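Local coordinates for protein NH(3)-dependent NAD(+) synthetase (Francisella tularensis subsp. holarctica LVS, PDB 3FIU) that belongs to the ammonia-dependent NAD synthetase family of the HUP clan and holds adenosine monophosphate, pyrophosphate, magnesium and sodium in this model, at residues L59-D64 with M125-A130; S63-H68 with N118-L123; M150-K155 with Q200-E205; K170-F175 with E212-L217. All blocks are in the same frame, centred on the assembly; numbering follows the deposited sequence.

Interaction 1: L59-D64 with M125-A130; sequences LILPSD and MMYLYA. With AMP (adenosine monophosphate), chain G.
Tyr127, Leu61 and Leu59 carry most of this contact, in which a leucine near the end of strand 56-60 and one just past it press against one side of a helix. Leu61 straddles the base of the tyrosine. Its CD1 reaches Tyr127 CB at 3.8 Å, while CD2 rests over one face of the ring, nearer its rim than its centre and 4.0 Å from Tyr127 CG. Leu59 meets the helix backbone: its CD1 lies 3.8 Å from the backbone oxygen of Tyr127 and also touches Leu128, whose CD2 is 3.8 Å from Leu59 CD1. With CG of Leu128 turned beside its backbone N (chi1 -66°), the methyl reaches back to the strand, and the two leucines lie side by side, pointing opposite ways. Strand 56-60 is an inner strand of the parallel sheet of a Rossmann-like alpha/beta domain, as expected of the HUP clan, and helix 113-135 packs against its C-terminal end. Ile60 turns instead to helix 68-81. Just past the strand, the backbone serves the nucleotide: Leu61 N donates to N1 of adenosine monophosphate at 2.9 Å, with an N-H...N angle of 149°, and Leu61 CB sits 3.7 Å from the same N1. The residue that packs against the helix therefore also reads the edge of the adenine. At its far end the Tyr127 hydroxyl is hydrogen-bonded to Ser100 of the second subunit, and its ring meets Phe97 of that subunit.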
# COMPACT_ATOMS: atom_id res chain seq x y z
N LEU A 59 -8.39 -10.14 12.68
CA LEU A 59 -7.03 -10.35 13.12
C LEU A 59 -6.71 -9.37 14.24
O LEU A 59 -6.94 -8.19 14.12
CB LEU A 59 -6.04 -10.18 11.95
CG LEU A 59 -6.27 -11.03 10.71
CD1 LEU A 59 -5.05 -10.87 9.77
CD2 LEU A 59 -6.49 -12.50 11.12
N ILE A 60 -6.20 -9.90 15.35
CA ILE A 60 -5.60 -9.06 16.38
C ILE A 60 -4.10 -9.15 16.26
O ILE A 60 -3.52 -10.24 16.31
CB ILE A 60 -6.07 -9.47 17.77
CG1 ILE A 60 -7.60 -9.41 17.86
CG2 ILE A 60 -5.36 -8.61 18.91
CD1 ILE A 60 -8.14 -9.93 19.19
N LEU A 61 -3.46 -7.99 16.14
CA LEU A 61 -2.06 -7.93 15.70
C LEU A 61 -1.23 -7.03 16.60
O LEU A 61 -0.71 -5.99 16.15
CB LEU A 61 -2.00 -7.46 14.22
CG LEU A 61 -2.78 -8.37 13.28
CD1 LEU A 61 -2.94 -7.76 11.87
CD2 LEU A 61 -2.02 -9.70 13.21
N PRO A 62 -1.08 -7.43 17.87
CA PRO A 62 -0.34 -6.56 18.79
C PRO A 62 1.17 -6.50 18.54
O PRO A 62 1.79 -7.48 18.13
CB PRO A 62 -0.63 -7.18 20.16
CG PRO A 62 -0.98 -8.60 19.89
CD PRO A 62 -1.58 -8.66 18.54
N SER A 63 1.75 -5.34 18.82
CA SER A 63 3.20 -5.26 18.99
C SER A 63 3.45 -5.06 20.49
O SER A 63 2.52 -4.90 21.26
CB SER A 63 3.76 -4.09 18.21
OG SER A 63 3.28 -2.86 18.77
N ASP A 64 4.71 -5.06 20.91
CA ASP A 64 4.97 -4.85 22.33
C ASP A 64 4.55 -3.46 22.80
O ASP A 64 4.34 -3.27 23.98
CB ASP A 64 6.44 -5.14 22.66
CG ASP A 64 6.76 -6.63 22.59
OD1 ASP A 64 5.82 -7.46 22.44
OD2 ASP A 64 7.95 -6.97 22.68
N MET A 125 -1.08 -4.54 7.44
CA MET A 125 -1.58 -4.62 6.06
C MET A 125 -1.18 -5.96 5.42
O MET A 125 -2.02 -6.63 4.78
CB MET A 125 -1.08 -3.43 5.22
CG MET A 125 -1.55 -3.42 3.73
SD MET A 125 -0.54 -4.48 2.71
CE MET A 125 1.01 -3.56 2.56
N MET A 126 0.07 -6.36 5.65
CA MET A 126 0.59 -7.61 5.10
C MET A 126 -0.20 -8.81 5.65
O MET A 126 -0.61 -9.68 4.89
CB MET A 126 2.07 -7.78 5.43
CG MET A 126 2.99 -6.86 4.59
SD MET A 126 4.74 -7.15 4.85
CE MET A 126 4.89 -8.90 4.49
N TYR A 127 -0.39 -8.84 6.96
CA TYR A 127 -1.19 -9.91 7.58
C TYR A 127 -2.57 -10.01 6.98
O TYR A 127 -3.02 -11.09 6.60
CB TYR A 127 -1.29 -9.73 9.10
CG TYR A 127 -0.03 -10.13 9.78
CD1 TYR A 127 0.29 -11.49 9.96
CD2 TYR A 127 0.87 -9.16 10.24
CE1 TYR A 127 1.48 -11.86 10.59
CE2 TYR A 127 2.04 -9.51 10.86
CZ TYR A 127 2.34 -10.87 11.01
OH TYR A 127 3.51 -11.18 11.61
N LEU A 128 -3.28 -8.88 6.94
CA LEU A 128 -4.62 -8.82 6.37
C LEU A 128 -4.73 -9.33 4.95
O LEU A 128 -5.64 -10.11 4.65
CB LEU A 128 -5.18 -7.38 6.46
CG LEU A 128 -5.42 -6.94 7.91
CD1 LEU A 128 -5.59 -5.44 7.95
CD2 LEU A 128 -6.62 -7.66 8.52
N TYR A 129 -3.82 -8.88 4.09
CA TYR A 129 -3.74 -9.33 2.69
C TYR A 129 -3.29 -10.79 2.52
O TYR A 129 -3.73 -11.44 1.61
CB TYR A 129 -2.89 -8.34 1.85
CG TYR A 129 -3.77 -7.17 1.44
CD1 TYR A 129 -3.85 -6.01 2.22
CD2 TYR A 129 -4.66 -7.31 0.36
CE1 TYR A 129 -4.74 -4.97 1.89
CE2 TYR A 129 -5.52 -6.31 0.01
CZ TYR A 129 -5.57 -5.14 0.77
OH TYR A 129 -6.47 -4.13 0.42
N ALA A 130 -2.38 -11.27 3.37
CA ALA A 130 -2.04 -12.70 3.36
C ALA A 130 -3.27 -13.55 3.67
O ALA A 130 -3.52 -14.58 3.00
CB ALA A 130 -0.92 -13.02 4.39
P AMP G . -5.86 3.80 14.45
O1P AMP G . -6.89 4.63 13.71
O2P AMP G . -4.42 4.16 14.03
O3P AMP G . -6.00 3.62 15.92
O5' AMP G . -5.96 2.31 13.82
C5' AMP G . -6.15 2.16 12.39
C4' AMP G . -6.53 0.71 12.11
O4' AMP G . -5.38 -0.15 12.18
C3' AMP G . -7.48 0.13 13.14
O3' AMP G . -8.80 0.55 12.83
C2' AMP G . -7.28 -1.37 12.93
O2' AMP G . -8.08 -1.86 11.83
C1' AMP G . -5.79 -1.46 12.59
N9 AMP G . -5.04 -1.78 13.83
C8 AMP G . -4.37 -0.91 14.63
N7 AMP G . -3.81 -1.56 15.69
C5 AMP G . -4.16 -2.86 15.57
C6 AMP G . -3.88 -4.09 16.34
N6 AMP G . -3.17 -4.04 17.49
N1 AMP G . -4.40 -5.23 15.84
C2 AMP G . -5.14 -5.30 14.71
N3 AMP G . -5.42 -4.22 13.93
C4 AMP G . -4.95 -3.01 14.34

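Interaction 2: S63-H68 with N118-L123; sequences SDNNQH and NAQARL. With AMP (adenosine monophosphate), chain G.
Gln120 of helix 113-135 reaches across to Ser63 and Asn65 in a type I beta turn, Ser63 to Asn66, that follows strand 56-60 in this Rossmann-like alpha/beta fold. The turn ends at Asn66, a residue of the adenosine monophosphate pocket, so the contact sets the helix beside one border of that pocket. Along the helix, Asn118 and Arg122 place it between the 154-155 loop and the second subunit: the Asn118 side chain is hydrogen-bonded to Thr154 and to Gln133 of the second subunit, and Arg122 NH2 is hydrogen-bonded to Lys155 O. Between them, Gln120 makes the whole contact from the helix side. Its chain is extended beyond CG (chi2 -180°), which carries the amide straight out from the helix to the turn. There NE2 of Gln120 stands 3.2 Å from Ser63 OG, and OE1 of Gln120 lies 3.5 Å from Ser63 CB, so the amide is laid alongside the serine side chain. The Asn65 amide arrives obliquely, its plane 63° from that of Gln120. Although Asn65 ND2 and Gln120 OE1 are 3.3 Å apart, the angle is too poor for a hydrogen bond; Asn65 OD1 is hydrogen-bonded to Lys116. Within the turn, Asn66 N donates to Ser63 O at 3.1 Å. Ser63 OG also accepts two weak bonds from Asn65, from its backbone N at 3.3 Å and from its ND2 at 3.4 Å.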
# COMPACT_ATOMS: atom_id res chain seq x y z
N SER A 63 1.75 -5.34 18.82
CA SER A 63 3.20 -5.26 18.99
C SER A 63 3.45 -5.06 20.49
O SER A 63 2.52 -4.90 21.26
CB SER A 63 3.76 -4.09 18.21
OG SER A 63 3.28 -2.86 18.77
N ASP A 64 4.71 -5.06 20.91
CA ASP A 64 4.97 -4.85 22.33
C ASP A 64 4.55 -3.46 22.80
O ASP A 64 4.34 -3.27 23.98
CB ASP A 64 6.44 -5.14 22.66
CG ASP A 64 6.76 -6.63 22.59
OD1 ASP A 64 5.82 -7.46 22.44
OD2 ASP A 64 7.95 -6.97 22.68
N ASN A 65 4.37 -2.51 21.88
CA ASN A 65 3.91 -1.15 22.24
C ASN A 65 2.45 -1.08 22.66
O ASN A 65 2.04 -0.14 23.38
CB ASN A 65 4.11 -0.17 21.08
CG ASN A 65 5.56 -0.09 20.62
OD1 ASN A 65 6.30 0.83 20.99
ND2 ASN A 65 5.96 -1.07 19.80
N ASN A 66 1.66 -2.05 22.20
CA ASN A 66 0.21 -2.06 22.43
C ASN A 66 -0.16 -2.42 23.87
O ASN A 66 0.57 -3.15 24.54
CB ASN A 66 -0.51 -3.02 21.47
CG ASN A 66 -0.55 -2.49 20.03
OD1 ASN A 66 -1.29 -1.57 19.71
ND2 ASN A 66 0.23 -3.09 19.18
N GLN A 67 -1.30 -1.91 24.30
CA GLN A 67 -1.77 -2.13 25.66
C GLN A 67 -2.59 -3.41 25.71
O GLN A 67 -3.49 -3.63 24.89
CB GLN A 67 -2.62 -0.95 26.14
CG GLN A 67 -1.87 0.35 26.32
CD GLN A 67 -0.70 0.21 27.28
OE1 GLN A 67 -0.89 -0.05 28.47
NE2 GLN A 67 0.51 0.38 26.76
N HIS A 68 -2.32 -4.23 26.71
CA HIS A 68 -3.03 -5.48 26.85
C HIS A 68 -4.58 -5.31 26.86
O HIS A 68 -5.32 -6.17 26.35
CB HIS A 68 -2.51 -6.23 28.07
CG HIS A 68 -3.08 -7.60 28.22
ND1 HIS A 68 -2.79 -8.64 27.35
CD2 HIS A 68 -3.95 -8.11 29.13
CE1 HIS A 68 -3.44 -9.72 27.73
NE2 HIS A 68 -4.16 -9.43 28.79
N ASN A 118 4.68 3.54 11.47
CA ASN A 118 4.33 3.29 10.07
C ASN A 118 4.70 1.87 9.61
O ASN A 118 3.95 1.24 8.85
CB ASN A 118 4.99 4.31 9.16
CG ASN A 118 4.32 5.68 9.22
OD1 ASN A 118 3.18 5.82 9.67
ND2 ASN A 118 5.02 6.69 8.75
N ALA A 119 5.87 1.39 10.03
CA ALA A 119 6.29 0.02 9.70
C ALA A 119 5.32 -1.00 10.29
O ALA A 119 4.95 -1.98 9.63
CB ALA A 119 7.67 -0.25 10.24
N GLN A 120 4.90 -0.77 11.54
CA GLN A 120 3.95 -1.72 12.16
C GLN A 120 2.62 -1.70 11.44
O GLN A 120 2.00 -2.75 11.27
CB GLN A 120 3.80 -1.48 13.66
CG GLN A 120 5.10 -1.69 14.40
CD GLN A 120 5.03 -1.47 15.91
OE1 GLN A 120 5.96 -1.84 16.64
NE2 GLN A 120 3.96 -0.88 16.37
N ALA A 121 2.17 -0.53 10.99
CA ALA A 121 0.89 -0.47 10.28
C ALA A 121 0.95 -1.23 8.95
O ALA A 121 -0.00 -1.84 8.54
CB ALA A 121 0.49 0.99 10.01
N ARG A 122 2.09 -1.17 8.27
CA ARG A 122 2.27 -1.85 7.01
C ARG A 122 2.42 -3.36 7.24
O ARG A 122 1.98 -4.13 6.43
CB ARG A 122 3.51 -1.28 6.33
CG ARG A 122 3.27 0.19 5.89
CD ARG A 122 4.52 0.82 5.28
NE ARG A 122 4.16 2.20 4.90
CZ ARG A 122 4.84 3.29 5.21
NH1 ARG A 122 6.01 3.19 5.83
NH2 ARG A 122 4.36 4.49 4.84
N LEU A 123 3.06 -3.76 8.33
CA LEU A 123 3.03 -5.18 8.69
C LEU A 123 1.59 -5.69 8.86
O LEU A 123 1.24 -6.78 8.37
CB LEU A 123 3.81 -5.46 9.96
CG LEU A 123 5.31 -5.62 9.82
CD1 LEU A 123 5.90 -5.80 11.20
CD2 LEU A 123 5.64 -6.81 8.91
P AMP G . -5.86 3.80 14.45
O1P AMP G . -6.89 4.63 13.71
O2P AMP G . -4.42 4.16 14.03
O3P AMP G . -6.00 3.62 15.92
O5' AMP G . -5.96 2.31 13.82
C5' AMP G . -6.15 2.16 12.39
C4' AMP G . -6.53 0.71 12.11
O4' AMP G . -5.38 -0.15 12.18
C3' AMP G . -7.48 0.13 13.14
O3' AMP G . -8.80 0.55 12.83
C2' AMP G . -7.28 -1.37 12.93
O2' AMP G . -8.08 -1.86 11.83
C1' AMP G . -5.79 -1.46 12.59
N9 AMP G . -5.04 -1.78 13.83
C8 AMP G . -4.37 -0.91 14.63
N7 AMP G . -3.81 -1.56 15.69
C5 AMP G . -4.16 -2.86 15.57
C6 AMP G . -3.88 -4.09 16.34
N6 AMP G . -3.17 -4.04 17.49
N1 AMP G . -4.40 -5.23 15.84
C2 AMP G . -5.14 -5.30 14.71
N3 AMP G . -5.42 -4.22 13.93
C4 AMP G . -4.95 -3.01 14.34

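Interaction 3: M150-K155 with Q200-E205; sequences MGYFTK and QTDEDE. With NA (sodium ion), chain I.
Tyr152 lays the outer end of its ring against the first turn of helix 202-206, where it overlaps the side chains of Asp202 and Glu205. With CG anti to the backbone N (chi1 -162°), the ring is swung out from the loop, and its hydroxyl ends 3.5 Å from Glu205 CG. The two side chains cross at about a right angle, and the tyrosine oxygen lies against CB and CG of the glutamate. On the ring itself, CE1 comes 4.1 Å from OD1 of Asp202, approached obliquely. The polar link is made through one water, which lies 3.0 Å from Tyr152 OH and donates a 2.6 Å bond to Asp202 OD1. Thr201 forms the N-cap of helix 202-206, its OG1 accepting from Asp204 N. Asp202, the first residue of the helix, belongs to the pyrophosphate pocket of this HUP-clan domain, and there its carboxylate grips the sodium ion with both oxygens, OD2 at 2.4 Å and OD1 at the longer 2.9 Å. Asp202 OD2 is also hydrogen-bonded to Tyr210. Another water, this one bound to the sodium ion, sits above one face of the Tyr152 ring, toward its rim. Tyr152 itself is the centre of an inverse gamma turn, directly after a Schellman motif at Gly151, which has positive phi. Across from it, Gln200 steadies Glu205: Gln200 NE2 donates to Glu205 OE1 at 2.8 Å. Glu205 OE1 lies close to the amide plane of Gln200, whereas NE2 stands well out of the carboxylate plane. The Tyr152 ring also meets that of Trp233.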
# COMPACT_ATOMS: atom_id res chain seq x y z
N MET A 150 -7.57 14.43 7.91
CA MET A 150 -6.37 14.82 8.63
C MET A 150 -5.14 14.06 8.09
O MET A 150 -4.01 14.33 8.50
CB MET A 150 -6.55 14.58 10.12
CG MET A 150 -7.72 15.35 10.75
SD MET A 150 -7.24 17.09 10.88
CE MET A 150 -6.20 17.04 12.33
N GLY A 151 -5.38 13.12 7.18
CA GLY A 151 -4.35 12.13 6.82
C GLY A 151 -3.74 11.43 8.04
O GLY A 151 -2.53 11.14 8.04
N TYR A 152 -4.56 11.15 9.07
CA TYR A 152 -4.06 10.45 10.26
C TYR A 152 -4.19 8.94 10.03
O TYR A 152 -5.07 8.25 10.62
CB TYR A 152 -4.78 10.89 11.56
CG TYR A 152 -4.00 10.51 12.84
CD1 TYR A 152 -4.30 11.09 14.07
CD2 TYR A 152 -2.96 9.58 12.80
CE1 TYR A 152 -3.59 10.73 15.24
CE2 TYR A 152 -2.25 9.21 13.95
CZ TYR A 152 -2.57 9.79 15.17
OH TYR A 152 -1.83 9.42 16.29
N PHE A 153 -3.34 8.46 9.13
CA PHE A 153 -3.24 7.05 8.77
C PHE A 153 -1.91 6.86 8.06
O PHE A 153 -1.30 7.82 7.59
CB PHE A 153 -4.42 6.59 7.90
CG PHE A 153 -4.54 7.31 6.57
CD1 PHE A 153 -3.78 6.89 5.46
CD2 PHE A 153 -5.42 8.37 6.41
CE1 PHE A 153 -3.90 7.55 4.21
CE2 PHE A 153 -5.55 9.04 5.18
CZ PHE A 153 -4.77 8.62 4.07
N THR A 154 -1.44 5.61 8.03
CA THR A 154 -0.19 5.29 7.36
C THR A 154 -0.46 4.98 5.90
O THR A 154 -1.32 4.12 5.58
CB THR A 154 0.48 4.04 8.01
OG1 THR A 154 0.73 4.28 9.40
CG2 THR A 154 1.82 3.71 7.29
N LYS A 155 0.25 5.65 4.99
CA LYS A 155 0.12 5.34 3.57
C LYS A 155 0.58 3.90 3.34
O LYS A 155 1.69 3.55 3.73
CB LYS A 155 1.01 6.28 2.73
CG LYS A 155 0.65 6.30 1.26
CD LYS A 155 1.59 7.30 0.53
CE LYS A 155 1.09 7.59 -0.87
NZ LYS A 155 1.91 8.68 -1.54
N GLN A 200 -1.21 7.35 24.94
CA GLN A 200 -1.27 8.12 23.69
C GLN A 200 -2.73 8.34 23.27
O GLN A 200 -3.53 7.42 23.33
CB GLN A 200 -0.48 7.44 22.56
CG GLN A 200 -0.61 8.15 21.21
CD GLN A 200 -0.14 7.32 19.99
OE1 GLN A 200 -0.51 6.15 19.81
NE2 GLN A 200 0.65 7.95 19.13
N THR A 201 -3.09 9.56 22.89
CA THR A 201 -4.45 9.80 22.39
C THR A 201 -4.40 10.58 21.08
O THR A 201 -3.55 11.45 20.89
CB THR A 201 -5.37 10.57 23.39
OG1 THR A 201 -4.90 11.92 23.52
CG2 THR A 201 -5.40 9.89 24.77
N ASP A 202 -5.33 10.26 20.18
CA ASP A 202 -5.40 10.94 18.90
C ASP A 202 -5.51 12.47 19.08
O ASP A 202 -4.88 13.25 18.35
CB ASP A 202 -6.62 10.48 18.13
CG ASP A 202 -6.50 9.05 17.63
OD1 ASP A 202 -5.51 8.34 17.94
OD2 ASP A 202 -7.45 8.62 16.94
N GLU A 203 -6.34 12.89 20.03
CA GLU A 203 -6.62 14.32 20.19
C GLU A 203 -5.39 15.09 20.68
O GLU A 203 -5.13 16.20 20.19
CB GLU A 203 -7.83 14.51 21.10
CG GLU A 203 -9.11 14.00 20.44
CD GLU A 203 -10.34 14.33 21.26
OE1 GLU A 203 -10.18 14.48 22.50
OE2 GLU A 203 -11.44 14.44 20.69
N ASP A 204 -4.61 14.47 21.59
CA ASP A 204 -3.32 15.02 22.05
C ASP A 204 -2.34 15.09 20.91
O ASP A 204 -1.53 16.02 20.81
CB ASP A 204 -2.67 14.13 23.10
CG ASP A 204 -3.13 14.43 24.51
OD1 ASP A 204 -4.20 15.04 24.70
OD2 ASP A 204 -2.38 14.04 25.44
N GLU A 205 -2.38 14.08 20.05
CA GLU A 205 -1.44 13.99 18.95
C GLU A 205 -1.73 15.06 17.92
O GLU A 205 -0.82 15.76 17.46
CB GLU A 205 -1.53 12.60 18.32
CG GLU A 205 -0.24 12.15 17.73
CD GLU A 205 0.73 11.64 18.78
OE1 GLU A 205 1.31 10.56 18.54
OE2 GLU A 205 0.93 12.28 19.84
NA NA I . -6.76 6.42 16.13
O HOH W 1 -3.02 8.35 18.81
O HOH W 2 -6.15 7.77 13.83

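Interaction 4: K170-F175 with E212-L217; sequences KKSQVF and EIDDFL. With POP (pyrophosphate 2-), chain H.
The backbones come closest where Lys170, at the N-cap of helix 171-180, passes 5.5 Å (CA to CA) from Asp214 in the middle of helix 210-218. Asp214 aims its carboxylate at the start of the other helix and spreads its two oxygens over consecutive backbone N-H groups. Ser172 N donates to Asp214 OD2 at 3.0 Å along a nearly straight path (166°), using the syn lone pair of the acceptor. Lys171 N donates to Asp214 OD1, also at 3.0 Å, though the place of OD1 is less certain. Ser172 OG adds a weak bond to Asp214 OD2. An aspartate thus accepts from two backbone N-H groups in the first turn of a neighbouring helix, a helix-to-helix joint within the alpha/beta domain of this HUP-clan family, and the helix dipole would probably help to stabilise its negative charge. Lys170 lies obliquely against the same carboxylate: its CB is 3.4 Å from Asp214 CG, and its CD lies 3.9 Å from Asp214 CB. The rest of the lysine leads to a salt bridge with Asp218. Within the helix start, Lys170 N donates to Gln173 OE1. Lys171 heads into the ligand site: its chain, bent at chi2 (71°), runs into the pyrophosphate pocket, where NZ donates to O5 of pyrophosphate at 2.7 Å and more weakly to O4. NZ is also salt-bridged to Asp41, a residue of the magnesium site, and Tyr210 makes a cation-pi contact with the lysine.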
# COMPACT_ATOMS: atom_id res chain seq x y z
N LYS A 170 -18.33 11.19 10.30
CA LYS A 170 -17.69 11.96 11.37
C LYS A 170 -17.47 11.03 12.55
O LYS A 170 -18.17 10.02 12.69
CB LYS A 170 -18.61 13.09 11.84
CG LYS A 170 -18.73 14.27 10.87
CD LYS A 170 -19.77 15.28 11.40
CE LYS A 170 -21.19 14.82 11.13
NZ LYS A 170 -22.20 15.56 11.97
N LYS A 171 -16.53 11.38 13.41
CA LYS A 171 -16.21 10.49 14.54
C LYS A 171 -17.43 10.28 15.45
O LYS A 171 -17.71 9.16 15.89
CB LYS A 171 -15.01 11.06 15.32
CG LYS A 171 -14.42 10.08 16.35
CD LYS A 171 -13.68 8.95 15.63
CE LYS A 171 -13.01 8.00 16.65
NZ LYS A 171 -12.14 6.96 15.92
N SER A 172 -18.20 11.35 15.69
CA SER A 172 -19.41 11.24 16.49
C SER A 172 -20.42 10.27 15.87
O SER A 172 -21.14 9.57 16.60
CB SER A 172 -20.04 12.62 16.70
OG SER A 172 -20.55 13.10 15.47
N GLN A 173 -20.47 10.22 14.54
CA GLN A 173 -21.36 9.28 13.87
C GLN A 173 -20.86 7.85 13.97
O GLN A 173 -21.66 6.92 14.07
CB GLN A 173 -21.57 9.66 12.41
CG GLN A 173 -22.40 10.93 12.25
CD GLN A 173 -22.37 11.50 10.86
OE1 GLN A 173 -21.38 11.35 10.11
NE2 GLN A 173 -23.45 12.20 10.49
N VAL A 174 -19.54 7.67 13.95
CA VAL A 174 -18.96 6.35 14.23
C VAL A 174 -19.38 5.87 15.65
O VAL A 174 -19.83 4.73 15.82
CB VAL A 174 -17.43 6.34 14.05
CG1 VAL A 174 -16.82 4.96 14.47
CG2 VAL A 174 -17.07 6.69 12.57
N PHE A 175 -19.25 6.75 16.64
CA PHE A 175 -19.66 6.40 18.00
C PHE A 175 -21.16 6.09 18.10
O PHE A 175 -21.56 5.17 18.81
CB PHE A 175 -19.26 7.49 18.98
CG PHE A 175 -17.83 7.41 19.44
CD1 PHE A 175 -16.94 8.43 19.14
CD2 PHE A 175 -17.39 6.35 20.21
CE1 PHE A 175 -15.61 8.39 19.58
CE2 PHE A 175 -16.05 6.29 20.65
CZ PHE A 175 -15.16 7.31 20.33
N GLU A 212 -14.12 19.27 17.22
CA GLU A 212 -13.63 20.36 16.36
C GLU A 212 -13.47 19.91 14.91
O GLU A 212 -13.96 20.58 14.01
CB GLU A 212 -12.34 20.96 16.91
CG GLU A 212 -12.60 21.87 18.10
CD GLU A 212 -11.36 22.21 18.90
OE1 GLU A 212 -10.50 21.33 19.12
OE2 GLU A 212 -11.24 23.37 19.33
N ILE A 213 -12.81 18.77 14.69
CA ILE A 213 -12.69 18.29 13.31
C ILE A 213 -14.07 18.02 12.70
O ILE A 213 -14.32 18.40 11.55
CB ILE A 213 -11.74 17.03 13.16
CG1 ILE A 213 -10.35 17.29 13.77
CG2 ILE A 213 -11.64 16.59 11.69
CD1 ILE A 213 -9.59 16.00 14.10
N ASP A 214 -14.98 17.41 13.47
CA ASP A 214 -16.29 17.06 12.96
C ASP A 214 -17.06 18.35 12.59
O ASP A 214 -17.70 18.43 11.54
CB ASP A 214 -17.14 16.33 14.01
CG ASP A 214 -16.79 14.83 14.16
OD1 ASP A 214 -15.96 14.30 13.39
OD2 ASP A 214 -17.42 14.19 15.05
N ASP A 215 -17.04 19.32 13.50
CA ASP A 215 -17.70 20.62 13.22
C ASP A 215 -17.12 21.25 11.92
O ASP A 215 -17.88 21.68 11.04
CB ASP A 215 -17.48 21.55 14.40
CG ASP A 215 -18.34 21.18 15.61
OD1 ASP A 215 -18.15 21.81 16.67
OD2 ASP A 215 -19.20 20.28 15.50
N PHE A 216 -15.80 21.25 11.78
CA PHE A 216 -15.20 21.76 10.54
C PHE A 216 -15.75 21.03 9.31
O PHE A 216 -16.23 21.66 8.38
CB PHE A 216 -13.67 21.70 10.61
CG PHE A 216 -12.99 22.05 9.31
CD1 PHE A 216 -12.85 23.39 8.92
CD2 PHE A 216 -12.51 21.06 8.47
CE1 PHE A 216 -12.22 23.73 7.72
CE2 PHE A 216 -11.87 21.38 7.28
CZ PHE A 216 -11.74 22.72 6.90
N LEU A 217 -15.77 19.70 9.34
CA LEU A 217 -16.27 18.95 8.20
C LEU A 217 -17.72 19.31 7.89
O LEU A 217 -18.15 19.25 6.75
CB LEU A 217 -16.10 17.43 8.41
CG LEU A 217 -14.65 16.89 8.51
CD1 LEU A 217 -14.65 15.39 8.91
CD2 LEU A 217 -13.83 17.13 7.24
P1 POP H . -9.49 2.14 15.81
O1 POP H . -10.45 0.98 15.76
O2 POP H . -9.22 2.69 14.44
O3 POP H . -8.17 1.83 16.49
O POP H . -10.23 3.35 16.62
P2 POP H . -9.51 4.75 16.93
O4 POP H . -9.19 5.46 15.62
O5 POP H . -10.61 5.48 17.66
O6 POP H . -8.29 4.62 17.81

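In the fold
From the N terminus, strand 56-60 and the loop that follows it are the starting point of both interaction 1 and interaction 2, which share Ser63 and Asp64. Each closes a loop of fifty to sixty residues back onto helix 113-135, interaction 2 meeting it nearer its start. Both border the adenosine monophosphate and the second subunit. Interactions 3 and 4 follow in series and cross each other. They join the loop at the end of helix 145-150 and the start of helix 171-180 to helices 202-206 and 210-218, and touch through Met150 and Ile213. Thr154 and Lys155 meet Asn118 and Arg122, linking interactions 2 and 3, whereas interaction 4 lies across the chain's centre from interactions 1 and 2.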